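PDB 3OT6: enoyl-CoA hydratase/isomerase family protein from Pseudomonas syringae pv. tomato, which probably acts on acyl-CoA thioesters as a member of the crotonase-like enoyl-CoA hydratase/isomerase family, its exact substrate and reaction being unestablished. Local coordinates for residues N27-P31 with D32-A36. Numbering follows the deposited sequence.
Sequences NAISP and DVIIA
Ser30 caps the N-terminus of helix 31-46 by accepting a hydrogen bond from the backbone of Val33, where the loop after strand 16-21 runs into this helix of the crotonase-like fold. Ser30 OG lies 3.1 Å from Val33 N, and the N-H points almost straight at it (162°). The hydroxyl sits between the backbone N and the carbonyl carbon of its own residue (chi1 60°), which brings OG forward to the N-H of Val33 at the open end of the helix. Ser30 OG also touches Val33 CG2 at 3.3 Å. The main chain adds the first helical bonds. Ser30 O accepts from Ile34 N at 3.3 Å, and Pro31 O accepts from Ile35 N at 3.2 Å. Pro31 occupies the first helical position, where its lack of an N-H costs no helical hydrogen bond.

The CG2 branch of Ile29 meets CG1 of Ile34 at 3.8 Å. The two side chains cross at about a right angle. The Val33 CG2 methyl rests 3.6 Å from Ala28 O.

Further out, Leu79 and Gln82 of helix 73-91 touch Pro31 and Ile34, while Leu7 of helix 4-7 touches Val33. Backbone bonds from Ile29 to Gly63 and Asp65 tie the incoming loop to a neighbouring loop.

Serine N-cap and hydrophobic staple (Ile29-Ile34) together mark the helix start. The hydroxyl gives the Val33 N-H an acceptor where no preceding turn can provide one in the usual i to i+4 pattern.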
loop_
_atom_site.group_PDB
_atom_site.type_symbol
_atom_site.label_atom_id
_atom_site.label_comp_id
_atom_site.label_asym_id
_atom_site.label_seq_id
_atom_site.Cartn_x
_atom_site.Cartn_y
_atom_site.Cartn_z
ATOM N N ASN A 27 -0.778 -13.252 0.328
ATOM C CA ASN A 27 0.128 -12.237 -0.154
ATOM C C ASN A 27 0.952 -11.579 0.967
ATOM O O ASN A 27 1.077 -10.357 1.017
ATOM C CB ASN A 27 -0.634 -11.170 -0.943
ATOM C CG ASN A 27 -1.009 -11.615 -2.364
ATOM O OD1 ASN A 27 -0.376 -12.481 -2.943
ATOM N ND2 ASN A 27 -1.996 -10.943 -2.958
ATOM N N ALA A 28 1.539 -12.360 1.861
ATOM C CA ALA A 28 2.364 -11.753 2.894
ATOM C C ALA A 28 3.453 -10.871 2.273
ATOM O O ALA A 28 3.948 -11.147 1.182
ATOM C CB ALA A 28 2.971 -12.829 3.806
ATOM N N ILE A 29 3.830 -9.807 2.969
ATOM C CA ILE A 29 4.870 -8.926 2.555
ATOM C C ILE A 29 6.135 -9.478 3.200
ATOM O O ILE A 29 6.358 -9.332 4.399
ATOM C CB ILE A 29 4.576 -7.460 2.988
ATOM C CG1 ILE A 29 3.166 -7.026 2.571
ATOM C CG2 ILE A 29 5.624 -6.480 2.440
ATOM C CD1 ILE A 29 2.822 -7.195 1.054
ATOM N N SER A 30 6.949 -10.143 2.393
ATOM C CA SER A 30 8.205 -10.734 2.855
ATOM C C SER A 30 9.336 -9.841 2.383
ATOM O O SER A 30 9.080 -8.883 1.653
ATOM C CB SER A 30 8.367 -12.115 2.252
ATOM O OG SER A 30 8.391 -12.040 0.822
ATOM N N PRO A 31 10.592 -10.120 2.828
ATOM C CA PRO A 31 11.755 -9.388 2.231
ATOM C C PRO A 31 11.868 -9.492 0.693
ATOM O O PRO A 31 12.143 -8.494 0.025
ATOM C CB PRO A 31 12.948 -10.002 2.935
ATOM C CG PRO A 31 12.388 -10.338 4.347
ATOM C CD PRO A 31 10.972 -10.827 4.081
ATOM N N ASP A 32 11.613 -10.666 0.148
ATOM C CA ASP A 32 11.626 -10.889 -1.302
ATOM C C ASP A 32 10.533 -10.082 -1.986
ATOM O O ASP A 32 10.777 -9.464 -3.011
ATOM C CB ASP A 32 11.370 -12.372 -1.589
ATOM C CG ASP A 32 12.572 -13.278 -1.242
ATOM O OD1 ASP A 32 13.669 -12.796 -0.870
ATOM O OD2 ASP A 32 12.373 -14.528 -1.335
ATOM N N VAL A 33 9.332 -10.050 -1.396
ATOM C CA VAL A 33 8.249 -9.240 -1.945
ATOM C C VAL A 33 8.657 -7.796 -2.108
ATOM O O VAL A 33 8.396 -7.222 -3.139
ATOM C CB VAL A 33 6.945 -9.389 -1.176
ATOM C CG1 VAL A 33 5.956 -8.341 -1.588
ATOM C CG2 VAL A 33 6.343 -10.783 -1.447
ATOM N N ILE A 34 9.377 -7.236 -1.153
ATOM C CA ILE A 34 9.736 -5.827 -1.222
ATOM C C ILE A 34 10.788 -5.564 -2.307
ATOM O O ILE A 34 10.737 -4.552 -3.003
ATOM C CB ILE A 34 10.192 -5.310 0.162
ATOM C CG1 ILE A 34 9.001 -5.398 1.134
ATOM C CG2 ILE A 34 10.745 -3.890 0.059
ATOM C CD1 ILE A 34 9.383 -5.241 2.552
ATOM N N ILE A 35 11.749 -6.487 -2.415
ATOM C CA ILE A 35 12.738 -6.455 -3.446
ATOM C C ILE A 35 12.041 -6.558 -4.831
ATOM O O ILE A 35 12.319 -5.777 -5.757
ATOM C CB ILE A 35 13.730 -7.574 -3.270
ATOM C CG1 ILE A 35 14.612 -7.297 -2.032
ATOM C CG2 ILE A 35 14.616 -7.615 -4.503
ATOM C CD1 ILE A 35 15.490 -8.439 -1.643
ATOM N N ALA A 36 11.117 -7.491 -4.959
ATOM C CA ALA A 36 10.363 -7.610 -6.196
ATOM C C ALA A 36 9.712 -6.292 -6.479
ATOM O O ALA A 36 9.821 -5.829 -7.605
ATOM C CB ALA A 36 9.321 -8.735 -6.120
#